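Long-range contacts in hypothetical protein aq_1447 (Aquifex aeolicus, PDB 1YVU), which uses short single-stranded DNA guides to pair with complementary RNA strands and cut them with an RNase H-like PIWI domain: residues E402-L407 against L438-V442; V410-I414 against K448-P452; I491-V495 against V654-Q658; S592-E597 against R644-L650. One frame throughout, in Å; residues are numbered along the deposited sequence.

Interaction 1: E402-L407 against L438-V442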
loop_
_atom_site.group_PDB
_atom_site.type_symbol
_atom_site.label_atom_id
_atom_site.label_comp_id
_atom_site.label_asym_id
_atom_site.label_seq_id
_atom_site.Cartn_x
_atom_site.Cartn_y
_atom_site.Cartn_z
ATOM N N GLU A 402 -8.130 0.997 -31.131
ATOM C CA GLU A 402 -6.893 1.708 -30.985
ATOM C C GLU A 402 -5.917 1.105 -29.986
ATOM O O GLU A 402 -4.714 1.240 -30.180
ATOM C CB GLU A 402 -7.224 3.105 -30.576
ATOM C CG GLU A 402 -6.105 4.027 -30.748
ATOM C CD GLU A 402 -6.552 5.400 -30.532
ATOM O OE1 GLU A 402 -7.065 5.673 -29.421
ATOM O OE2 GLU A 402 -6.392 6.219 -31.471
ATOM N N ALA A 403 -6.411 0.463 -28.917
ATOM C CA ALA A 403 -5.531 -0.191 -27.933
ATOM C C ALA A 403 -4.634 -1.208 -28.669
ATOM O O ALA A 403 -3.480 -1.432 -28.283
ATOM C CB ALA A 403 -6.338 -0.865 -26.855
ATOM N N LYS A 404 -5.144 -1.652 -29.831
ATOM C CA LYS A 404 -4.495 -2.595 -30.767
ATOM C C LYS A 404 -3.616 -1.837 -31.778
ATOM O O LYS A 404 -2.465 -2.197 -32.017
ATOM C CB LYS A 404 -5.552 -3.400 -31.544
ATOM C CG LYS A 404 -6.578 -4.197 -30.723
ATOM C CD LYS A 404 -7.698 -4.639 -31.663
ATOM C CE LYS A 404 -8.655 -5.648 -31.066
ATOM N NZ LYS A 404 -9.693 -6.014 -32.074
ATOM N N GLU A 405 -4.162 -0.773 -32.358
ATOM C CA GLU A 405 -3.422 0.044 -33.316
ATOM C C GLU A 405 -2.325 0.855 -32.621
ATOM O O GLU A 405 -1.528 1.500 -33.296
ATOM C CB GLU A 405 -4.356 0.999 -34.065
ATOM C CG GLU A 405 -5.312 0.354 -35.072
ATOM C CD GLU A 405 -6.150 1.365 -35.884
ATOM O OE1 GLU A 405 -5.739 2.545 -36.014
ATOM O OE2 GLU A 405 -7.223 0.972 -36.404
ATOM N N LYS A 406 -2.302 0.834 -31.282
ATOM C CA LYS A 406 -1.287 1.530 -30.480
ATOM C C LYS A 406 -0.284 0.510 -29.995
ATOM O O LYS A 406 0.896 0.835 -29.856
ATOM C CB LYS A 406 -1.888 2.229 -29.279
ATOM C CG LYS A 406 -1.242 3.535 -28.941
ATOM C CD LYS A 406 -1.714 3.994 -27.585
ATOM C CE LYS A 406 -3.240 4.026 -27.450
ATOM N NZ LYS A 406 -3.779 4.506 -26.130
ATOM N N LEU A 407 -0.740 -0.736 -29.836
ATOM C CA LEU A 407 0.117 -1.841 -29.424
ATOM C C LEU A 407 1.228 -1.986 -30.433
ATOM O O LEU A 407 2.400 -1.867 -30.069
ATOM C CB LEU A 407 -0.669 -3.149 -29.329
ATOM C CG LEU A 407 -1.041 -3.591 -27.910
ATOM C CD1 LEU A 407 -2.191 -4.556 -27.964
ATOM C CD2 LEU A 407 0.172 -4.205 -27.197
ATOM N N LEU A 438 -6.647 4.440 -20.974
ATOM C CA LEU A 438 -5.852 4.869 -22.114
ATOM C C LEU A 438 -4.490 5.404 -21.632
ATOM O O LEU A 438 -3.460 4.825 -22.002
ATOM C CB LEU A 438 -6.626 5.938 -22.909
ATOM C CG LEU A 438 -7.754 5.485 -23.845
ATOM C CD1 LEU A 438 -8.563 6.678 -24.321
ATOM C CD2 LEU A 438 -7.162 4.730 -25.025
ATOM N N TYR A 439 -4.496 6.430 -20.753
ATOM C CA TYR A 439 -3.276 7.037 -20.159
ATOM C C TYR A 439 -2.486 5.895 -19.540
ATOM O O TYR A 439 -1.361 5.622 -19.958
ATOM C CB TYR A 439 -3.653 8.094 -19.070
ATOM C CG TYR A 439 -2.513 8.732 -18.207
ATOM C CD1 TYR A 439 -2.032 10.039 -18.466
ATOM C CD2 TYR A 439 -1.915 8.027 -17.126
ATOM C CE1 TYR A 439 -0.966 10.629 -17.662
ATOM C CE2 TYR A 439 -0.857 8.596 -16.328
ATOM C CZ TYR A 439 -0.390 9.887 -16.602
ATOM O OH TYR A 439 0.641 10.399 -15.835
ATOM N N ASP A 440 -3.175 5.173 -18.648
ATOM C CA ASP A 440 -2.661 4.029 -17.882
ATOM C C ASP A 440 -1.958 2.932 -18.699
ATOM O O ASP A 440 -0.848 2.522 -18.368
ATOM C CB ASP A 440 -3.796 3.396 -17.031
ATOM C CG ASP A 440 -4.332 4.328 -15.907
ATOM O OD1 ASP A 440 -3.722 5.378 -15.608
ATOM O OD2 ASP A 440 -5.376 3.987 -15.299
ATOM N N PHE A 441 -2.598 2.467 -19.764
ATOM C CA PHE A 441 -2.020 1.444 -20.631
ATOM C C PHE A 441 -0.694 1.943 -21.229
ATOM O O PHE A 441 0.343 1.309 -21.043
ATOM C CB PHE A 441 -3.032 1.046 -21.747
ATOM C CG PHE A 441 -2.420 0.301 -22.928
ATOM C CD1 PHE A 441 -1.924 -1.005 -22.777
ATOM C CD2 PHE A 441 -2.248 0.949 -24.174
ATOM C CE1 PHE A 441 -1.248 -1.651 -23.843
ATOM C CE2 PHE A 441 -1.567 0.304 -25.253
ATOM C CZ PHE A 441 -1.067 -0.993 -25.083
ATOM N N VAL A 442 -0.750 3.109 -21.875
ATOM C CA VAL A 442 0.395 3.711 -22.556
ATOM C C VAL A 442 1.625 3.945 -21.698
ATOM O O VAL A 442 2.743 3.656 -22.138
ATOM C CB VAL A 442 0.008 5.047 -23.226
ATOM C CG1 VAL A 442 1.118 5.531 -24.165
ATOM C CG2 VAL A 442 -1.269 4.906 -23.994
#

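Interaction 2: V410-I414 against K448-P452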
loop_
_atom_site.group_PDB
_atom_site.type_symbol
_atom_site.label_atom_id
_atom_site.label_comp_id
_atom_site.label_asym_id
_atom_site.label_seq_id
_atom_site.Cartn_x
_atom_site.Cartn_y
_atom_site.Cartn_z
ATOM N N VAL A 410 3.904 0.958 -30.222
ATOM C CA VAL A 410 4.577 0.994 -28.913
ATOM C C VAL A 410 5.672 -0.050 -28.820
ATOM O O VAL A 410 6.758 0.273 -28.372
ATOM C CB VAL A 410 3.587 0.831 -27.723
ATOM C CG1 VAL A 410 4.324 0.513 -26.431
ATOM C CG2 VAL A 410 2.789 2.110 -27.506
ATOM N N ILE A 411 5.394 -1.268 -29.295
ATOM C CA ILE A 411 6.346 -2.396 -29.274
ATOM C C ILE A 411 7.669 -2.072 -29.993
ATOM O O ILE A 411 8.739 -2.519 -29.568
ATOM C CB ILE A 411 5.727 -3.697 -29.913
ATOM C CG1 ILE A 411 4.439 -4.090 -29.197
ATOM C CG2 ILE A 411 6.664 -4.905 -29.741
ATOM C CD1 ILE A 411 3.515 -4.980 -30.037
ATOM N N ASN A 412 7.586 -1.216 -31.009
ATOM C CA ASN A 412 8.732 -0.825 -31.833
ATOM C C ASN A 412 9.423 0.448 -31.376
ATOM O O ASN A 412 10.469 0.825 -31.928
ATOM C CB ASN A 412 8.271 -0.624 -33.283
ATOM C CG ASN A 412 7.470 -1.814 -33.836
ATOM O OD1 ASN A 412 7.998 -2.914 -34.007
ATOM N ND2 ASN A 412 6.191 -1.580 -34.138
ATOM N N LYS A 413 8.872 1.077 -30.343
ATOM C CA LYS A 413 9.397 2.348 -29.865
ATOM C C LYS A 413 10.602 2.386 -28.968
ATOM O O LYS A 413 10.840 3.392 -28.291
ATOM C CB LYS A 413 8.280 3.164 -29.255
ATOM C CG LYS A 413 8.370 4.635 -29.578
ATOM C CD LYS A 413 7.134 5.293 -29.145
ATOM C CE LYS A 413 5.919 4.686 -29.830
ATOM N NZ LYS A 413 4.766 4.665 -28.887
ATOM N N ILE A 414 11.385 1.316 -28.953
ATOM C CA ILE A 414 12.573 1.360 -28.108
ATOM C C ILE A 414 13.683 2.106 -28.836
ATOM O O ILE A 414 14.563 2.668 -28.187
ATOM C CB ILE A 414 13.026 -0.019 -27.543
ATOM C CG1 ILE A 414 11.797 -0.895 -27.233
ATOM C CG2 ILE A 414 13.814 0.222 -26.218
ATOM C CD1 ILE A 414 12.050 -2.143 -26.323
ATOM N N LYS A 448 7.936 -0.094 -19.035
ATOM C CA LYS A 448 8.598 -1.399 -19.197
ATOM C C LYS A 448 9.868 -1.285 -20.027
ATOM O O LYS A 448 10.883 -1.903 -19.705
ATOM C CB LYS A 448 7.668 -2.428 -19.860
ATOM C CG LYS A 448 6.446 -2.811 -19.035
ATOM C CD LYS A 448 5.631 -3.932 -19.669
ATOM C CE LYS A 448 4.212 -3.996 -19.095
ATOM N NZ LYS A 448 3.416 -5.164 -19.625
ATOM N N LYS A 449 9.789 -0.468 -21.080
ATOM C CA LYS A 449 10.903 -0.229 -21.996
ATOM C C LYS A 449 11.854 0.798 -21.434
ATOM O O LYS A 449 12.945 1.025 -21.977
ATOM C CB LYS A 449 10.379 0.236 -23.332
ATOM C CG LYS A 449 9.554 -0.797 -23.986
ATOM C CD LYS A 449 8.643 -0.178 -24.987
ATOM C CE LYS A 449 7.890 -1.260 -25.729
ATOM N NZ LYS A 449 8.711 -1.781 -26.858
HETATM N N MSE A 450 11.416 1.409 -20.331
HETATM C CA MSE A 450 12.162 2.410 -19.571
HETATM C C MSE A 450 12.396 3.727 -20.247
HETATM O O MSE A 450 13.262 4.499 -19.848
HETATM C CB MSE A 450 13.454 1.816 -19.002
HETATM C CG MSE A 450 13.159 0.638 -18.065
HETATM SE SE MSE A 450 14.663 -0.440 -17.552
HETATM C CE MSE A 450 15.129 -1.188 -19.341
ATOM N N ILE A 451 11.564 3.990 -21.247
ATOM C CA ILE A 451 11.606 5.224 -22.019
ATOM C C ILE A 451 10.629 6.211 -21.381
ATOM O O ILE A 451 9.427 5.943 -21.292
ATOM C CB ILE A 451 11.162 5.004 -23.509
ATOM C CG1 ILE A 451 11.938 3.859 -24.161
ATOM C CG2 ILE A 451 11.467 6.235 -24.336
ATOM C CD1 ILE A 451 11.121 3.158 -25.190
ATOM N N PRO A 452 11.138 7.369 -20.904
ATOM C CA PRO A 452 10.332 8.422 -20.287
ATOM C C PRO A 452 9.152 8.739 -21.210
ATOM O O PRO A 452 9.306 8.713 -22.446
ATOM C CB PRO A 452 11.295 9.600 -20.272
ATOM C CG PRO A 452 12.556 9.000 -20.092
ATOM C CD PRO A 452 12.558 7.759 -20.906
#

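Interaction 3: I491-V495 against V654-Q658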
loop_
_atom_site.group_PDB
_atom_site.type_symbol
_atom_site.label_atom_id
_atom_site.label_comp_id
_atom_site.label_asym_id
_atom_site.label_seq_id
_atom_site.Cartn_x
_atom_site.Cartn_y
_atom_site.Cartn_z
ATOM N N ILE A 491 18.142 20.629 2.947
ATOM C CA ILE A 491 17.241 19.601 3.483
ATOM C C ILE A 491 17.696 19.592 4.920
ATOM O O ILE A 491 18.907 19.522 5.176
ATOM C CB ILE A 491 17.454 18.186 2.912
ATOM C CG1 ILE A 491 16.825 18.079 1.529
ATOM C CG2 ILE A 491 16.802 17.119 3.816
ATOM C CD1 ILE A 491 17.108 16.764 0.810
ATOM N N GLU A 492 16.739 19.620 5.847
ATOM C CA GLU A 492 17.037 19.630 7.276
ATOM C C GLU A 492 17.748 18.365 7.745
ATOM O O GLU A 492 17.225 17.271 7.517
ATOM C CB GLU A 492 15.744 19.812 8.092
ATOM C CG GLU A 492 15.955 20.062 9.612
ATOM C CD GLU A 492 14.657 20.233 10.392
ATOM O OE1 GLU A 492 13.711 20.843 9.837
ATOM O OE2 GLU A 492 14.587 19.766 11.563
ATOM N N GLY A 493 18.998 18.503 8.203
ATOM C CA GLY A 493 19.654 17.348 8.771
ATOM C C GLY A 493 20.985 16.701 8.512
ATOM O O GLY A 493 21.189 15.623 9.085
ATOM N N LYS A 494 21.883 17.279 7.716
ATOM C CA LYS A 494 23.215 16.656 7.448
ATOM C C LYS A 494 23.205 15.111 7.314
ATOM O O LYS A 494 23.494 14.360 8.257
ATOM C CB LYS A 494 24.255 17.077 8.494
ATOM C CG LYS A 494 24.597 18.537 8.501
ATOM C CD LYS A 494 25.354 18.856 9.769
ATOM C CE LYS A 494 25.316 20.355 10.077
ATOM N NZ LYS A 494 26.047 20.750 11.335
ATOM N N VAL A 495 22.673 14.679 6.186
ATOM C CA VAL A 495 22.560 13.285 5.838
ATOM C C VAL A 495 23.310 13.238 4.533
ATOM O O VAL A 495 23.097 14.098 3.693
ATOM C CB VAL A 495 21.094 12.932 5.573
ATOM C CG1 VAL A 495 20.970 11.561 4.883
ATOM C CG2 VAL A 495 20.280 13.008 6.865
ATOM N N VAL A 654 12.660 15.152 12.444
ATOM C CA VAL A 654 13.702 15.572 11.509
ATOM C C VAL A 654 13.603 14.735 10.218
ATOM O O VAL A 654 13.647 15.269 9.108
ATOM C CB VAL A 654 15.125 15.438 12.157
ATOM C CG1 VAL A 654 16.228 15.755 11.138
ATOM C CG2 VAL A 654 15.266 16.373 13.362
ATOM N N LEU A 655 13.402 13.434 10.385
ATOM C CA LEU A 655 13.275 12.503 9.282
ATOM C C LEU A 655 12.011 12.732 8.501
ATOM O O LEU A 655 11.965 12.463 7.295
ATOM C CB LEU A 655 13.247 11.093 9.819
ATOM C CG LEU A 655 14.458 10.706 10.658
ATOM C CD1 LEU A 655 14.167 9.419 11.446
ATOM C CD2 LEU A 655 15.701 10.590 9.753
ATOM N N CYS A 656 10.982 13.204 9.211
ATOM C CA CYS A 656 9.674 13.503 8.628
ATOM C C CYS A 656 9.744 14.729 7.744
ATOM O O CYS A 656 9.181 14.737 6.659
ATOM C CB CYS A 656 8.626 13.712 9.710
ATOM S SG CYS A 656 8.088 12.217 10.582
ATOM N N SER A 657 10.500 15.732 8.192
ATOM C CA SER A 657 10.708 16.976 7.449
ATOM C C SER A 657 11.436 16.696 6.119
ATOM O O SER A 657 11.104 17.282 5.085
ATOM C CB SER A 657 11.498 17.974 8.312
ATOM O OG SER A 657 12.197 18.947 7.544
ATOM N N GLN A 658 12.380 15.760 6.149
ATOM C CA GLN A 658 13.146 15.378 4.957
ATOM C C GLN A 658 12.265 14.613 3.963
ATOM O O GLN A 658 12.499 14.638 2.776
ATOM C CB GLN A 658 14.299 14.473 5.358
ATOM C CG GLN A 658 15.151 15.018 6.472
ATOM C CD GLN A 658 16.217 14.060 6.951
ATOM O OE1 GLN A 658 16.026 12.835 6.999
ATOM N NE2 GLN A 658 17.363 14.622 7.310
#

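Interaction 4: S592-E597 against R644-L650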
loop_
_atom_site.group_PDB
_atom_site.type_symbol
_atom_site.label_atom_id
_atom_site.label_comp_id
_atom_site.label_asym_id
_atom_site.label_seq_id
_atom_site.Cartn_x
_atom_site.Cartn_y
_atom_site.Cartn_z
ATOM N N SER A 592 26.644 5.246 8.934
ATOM C CA SER A 592 25.688 5.588 10.001
ATOM C C SER A 592 24.276 5.465 9.357
ATOM O O SER A 592 23.854 6.287 8.530
ATOM C CB SER A 592 25.955 6.989 10.596
ATOM O OG SER A 592 25.113 7.258 11.714
ATOM N N LEU A 593 23.613 4.358 9.687
ATOM C CA LEU A 593 22.302 4.023 9.181
ATOM C C LEU A 593 21.095 4.524 9.937
ATOM O O LEU A 593 21.080 4.564 11.173
ATOM C CB LEU A 593 22.173 2.522 9.074
ATOM C CG LEU A 593 22.182 1.901 7.679
ATOM C CD1 LEU A 593 23.487 2.133 6.951
ATOM C CD2 LEU A 593 21.971 0.425 7.861
ATOM N N GLU A 594 20.085 4.902 9.150
ATOM C CA GLU A 594 18.776 5.368 9.599
ATOM C C GLU A 594 17.806 4.592 8.712
ATOM O O GLU A 594 17.857 4.702 7.476
ATOM C CB GLU A 594 18.565 6.859 9.337
ATOM C CG GLU A 594 19.607 7.820 9.868
ATOM C CD GLU A 594 19.490 8.149 11.355
ATOM O OE1 GLU A 594 18.355 8.316 11.874
ATOM O OE2 GLU A 594 20.559 8.298 11.995
ATOM N N LEU A 595 16.995 3.743 9.342
ATOM C CA LEU A 595 16.008 2.929 8.640
ATOM C C LEU A 595 14.586 3.364 8.882
ATOM O O LEU A 595 14.122 3.446 10.034
ATOM C CB LEU A 595 16.113 1.451 9.020
ATOM C CG LEU A 595 17.421 0.714 8.746
ATOM C CD1 LEU A 595 17.278 -0.735 9.198
ATOM C CD2 LEU A 595 17.813 0.814 7.281
ATOM N N LEU A 596 13.897 3.673 7.791
ATOM C CA LEU A 596 12.506 4.077 7.870
ATOM C C LEU A 596 11.618 3.180 7.040
ATOM O O LEU A 596 12.002 2.746 5.954
ATOM C CB LEU A 596 12.302 5.516 7.398
ATOM C CG LEU A 596 13.172 6.630 7.968
ATOM C CD1 LEU A 596 12.630 7.925 7.519
ATOM C CD2 LEU A 596 13.155 6.593 9.440
ATOM N N GLU A 597 10.456 2.868 7.600
ATOM C CA GLU A 597 9.409 2.082 6.951
ATOM C C GLU A 597 8.430 3.183 6.508
ATOM O O GLU A 597 8.267 4.177 7.232
ATOM C CB GLU A 597 8.658 1.250 7.991
ATOM C CG GLU A 597 9.103 -0.170 8.285
ATOM C CD GLU A 597 8.196 -0.835 9.361
ATOM O OE1 GLU A 597 7.245 -0.165 9.841
ATOM O OE2 GLU A 597 8.424 -2.023 9.735
ATOM N N ARG A 644 7.904 5.078 10.250
ATOM C CA ARG A 644 8.404 4.412 11.435
ATOM C C ARG A 644 9.926 4.416 11.445
ATOM O O ARG A 644 10.551 4.131 10.428
ATOM C CB ARG A 644 7.864 2.980 11.516
ATOM C CG ARG A 644 8.219 2.251 12.827
ATOM C CD ARG A 644 7.835 0.786 12.809
ATOM N NE ARG A 644 8.630 0.025 13.772
ATOM C CZ ARG A 644 8.693 -1.305 13.837
ATOM N NH1 ARG A 644 7.997 -2.072 12.990
ATOM N NH2 ARG A 644 9.480 -1.868 14.743
ATOM N N LYS A 645 10.517 4.827 12.565
ATOM C CA LYS A 645 11.970 4.832 12.689
ATOM C C LYS A 645 12.259 3.499 13.308
ATOM O O LYS A 645 12.021 3.282 14.503
ATOM C CB LYS A 645 12.477 5.948 13.595
ATOM C CG LYS A 645 14.006 5.980 13.735
ATOM C CD LYS A 645 14.467 7.136 14.611
ATOM C CE LYS A 645 14.686 6.784 16.052
ATOM N NZ LYS A 645 15.135 7.997 16.824
ATOM N N VAL A 646 12.714 2.588 12.462
ATOM C CA VAL A 646 13.011 1.240 12.891
ATOM C C VAL A 646 14.336 1.280 13.597
ATOM O O VAL A 646 14.420 0.915 14.761
ATOM C CB VAL A 646 13.007 0.274 11.689
ATOM C CG1 VAL A 646 13.278 -1.187 12.135
ATOM C CG2 VAL A 646 11.678 0.346 11.011
ATOM N N TYR A 647 15.312 1.866 12.914
ATOM C CA TYR A 647 16.675 2.024 13.398
ATOM C C TYR A 647 17.032 3.459 13.046
ATOM O O TYR A 647 16.650 3.942 11.975
ATOM C CB TYR A 647 17.591 1.024 12.684
ATOM C CG TYR A 647 19.002 0.873 13.220
ATOM C CD1 TYR A 647 19.264 0.101 14.383
ATOM C CD2 TYR A 647 20.094 1.463 12.544
ATOM C CE1 TYR A 647 20.604 -0.081 14.860
ATOM C CE2 TYR A 647 21.432 1.297 13.010
ATOM C CZ TYR A 647 21.680 0.526 14.166
ATOM O OH TYR A 647 22.980 0.394 14.612
ATOM N N GLY A 648 17.695 4.156 13.970
ATOM C CA GLY A 648 18.060 5.544 13.731
ATOM C C GLY A 648 18.558 6.349 14.913
ATOM O O GLY A 648 18.101 6.199 16.042
ATOM N N GLU A 649 19.458 7.274 14.602
ATOM C CA GLU A 649 20.122 8.161 15.557
ATOM C C GLU A 649 19.398 9.506 15.605
ATOM O O GLU A 649 19.408 10.181 16.645
ATOM C CB GLU A 649 21.562 8.311 15.058
ATOM C CG GLU A 649 22.522 9.250 15.714
ATOM C CD GLU A 649 23.724 9.455 14.801
ATOM O OE1 GLU A 649 23.912 10.590 14.328
ATOM O OE2 GLU A 649 24.459 8.477 14.521
ATOM N N LEU A 650 18.767 9.869 14.476
ATOM C CA LEU A 650 18.022 11.132 14.309
ATOM C C LEU A 650 16.566 11.040 14.770
ATOM O O LEU A 650 15.975 9.974 14.733
ATOM C CB LEU A 650 18.047 11.585 12.834
ATOM C CG LEU A 650 19.372 11.879 12.109
ATOM C CD1 LEU A 650 19.099 12.238 10.664
ATOM C CD2 LEU A 650 20.172 12.987 12.777
#

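Interaction 1: E402-L407 against L438-V442
Lys406 of helix 402-411 and Phe441 of helix 437-448 each reach toward the other helix and carry most of this Mid-domain contact. The lysine chain bends at its third torsion (chi3 -53°) and passes at about a right angle over the branched side chains of the facing helix. Its CD lies 3.7 Å from CG2 of Val442, and NZ ends 3.6 Å from CD2 of Leu438. The same NZ stands at the edge of the Phe441 ring, near its plane and 4.3 Å from CD2, so the ammonium group does not sit over the aromatic face. Phe441 holds CG opposite its backbone N (chi1 163°), which sends the ring across to helix 402-411. There CZ meets CG of Leu407 at 3.8 Å, the two side chains crossing nearly perpendicularly, while the carbonyl O of Ala403 approaches CE2 obliquely at 4.0 Å. No hydrogen bond joins the segments. Were Lys406 an alanine, Val442 and Leu438 would probably lose the aliphatic chain that spans the distance to them, leaving a gap beside the edge of Phe441. The local axes come no closer than 11.6 Å and run 25° apart in the same sense, so long side chains make the connection. Beneath them lies the parallel Mid sheet: Glu402 and Lys406 rest on Ile395 of strand 386-396, and Leu438 and Val442 on Leu424 and Val422 of strand 419-424.

Interaction 2: V410-I414 against K448-P452
The last carbonyls of helix 402-411 are met here by the ammonium group of Lys449. Lys449 NZ lies 2.8 Å from the O of Ile411 and 3.2 Å from the O of Val410; both hydrogen bonds are weak in geometry. The O of Val410 has a second donor, the backbone N of Lys413 at 3.0 Å. A positive charge placed at this end is likely to be favoured by the helix dipole. The lysine chain is straight as far as CE and then bends at its last torsion (chi4 -84°), turning NZ toward the two carbonyls. In fold terms, the contact joins two connections of the parallel Mid sheet, one leading from helix 402-411 into strand 419-424 and the other from helix 437-448 into strand 454-457. The second lies at the boundary of domains, since the Mid domain ends at Lys448 and the PIWI domain begins with Lys449. Selenomethionine Met450 takes a positive phi (68°) just after that helix, and the chain departs from helical geometry there. Ile414 lies across Lys449 at about a right angle, its CD1 3.7 Å from CG, and Val410 flanks the same chain with CG1 4.0 Å from CE. Ile414 also meets Ile451, whose CD1 comes within 3.7 Å of its CA and 4.1 Å of its CG2. Deeper in, Ile451 rests on Val420 of strand 419-424 and on Leu446 of helix 437-448.

Interaction 3: I491-V495 against V654-Q658
The backbone O of Glu492 accepts a hydrogen bond of 2.7 Å from NE2 of Gln658. The nearly straight bond (161° at the hydrogen) lies in the carbonyl plane and close to the plane of the glutamine amide, a geometry that would hold the amide against rotation. Gln658 turns CG to the side of its backbone N (chi1 -51°) and then extends, carrying the amide from helix 652-661 to the loop leading into strand 497-505. Apolar groups line the glutamine chain: CG2 of Ile491 packs 3.8 Å from Gln658 CG, the side chains crossing at about a right angle, and CG2 of Val495 lies 3.4 Å from NE2. Gly493 comes next to this amide, and any CB there would run into NE2. Glu492 OE1 also receives a weak hydrogen bond from Ser657 OG at 3.3 Å, while OE2 lies 3.9 Å from CG2 of Val654. A leucine in place of Gln658 would probably leave the Glu492 carbonyl without this donor and the loop less firmly held to the helix. Since the shorter bond ends on a main-chain oxygen and the carboxylate bond is weak, this tie within the PIWI domain probably rests more on the glutamine amide than on the glutamate.

Interaction 4: S592-E597 against R644-L650
A bend at the second torsion of Glu594 (chi2 -80°) swings its carboxylate back over the 644-650 chain, whereas Arg644, with its chain swung away from the backbone N (chi1 -174°) and extended to NE, runs alongside Glu597 in the same direction. The Glu594 carboxylate takes two consecutive backbone N-H groups, both on the syn side, that from Glu649 well out of the carboxylate plane: Glu649 N gives to OE2 at 3.0 Å and Leu650 N to OE1 at 3.1 Å. Gly648 suits this grip, since a CB there would collide with OE1. At the other end, Glu597 OE2 and Arg644 NH1 form a salt bridge of 3.3 Å; the carboxylate and guanidinium planes are at 90°, and CG2 of Val646 lies over one face of the guanidinium toward its rim. Between these ends the backbones pair as antiparallel strands, with Glu597 and Arg644 a hydrogen-bonded pair and Leu596 and Lys645 a non-hydrogen-bonded one. Val646 and Tyr647 then both face Leu595 in a classic beta bulge: Leu595 O accepts from Val646 N at 2.9 Å and weakly from Tyr647 N, and Leu595 N gives to Tyr647 O at 2.7 Å. The bulge lies within the PIWI box, where the chain turns a corner at Val646; on the other flank of 592-599 strand 565-570 runs parallel in the RNase H-like fold. Leu595 crosses Tyr647 obliquely, CD1 3.9 Å from CB, and Leu593 CB sits 4.2 Å from the tyrosine CD2. Lys645 NZ bonds to Leu650 O at 3.0 Å and forms a salt bridge with Asp623.

How the interactions relate
The four contacts fall into two pairs, one in and at the edge of the Mid domain and one in the PIWI domain. Interactions 1 and 2 share helix 402-411, their centres 13 Å apart and their segments alternating along the chain. Interactions 3 and 4, with centres 12 Å apart, touch directly: Leu655 CD1 packs 3.6 Å from Leu596 CD2, and Val495 CG2 lies 4.1 Å from Leu650 CD1. Nearest atoms of the two pairs stay about 22 Å or more apart. Interaction 4 comes nearest the presumed catalytic centre, the Glu597 side chain lying about 11 Å from the calcium ion held by Asp502 and Asp683.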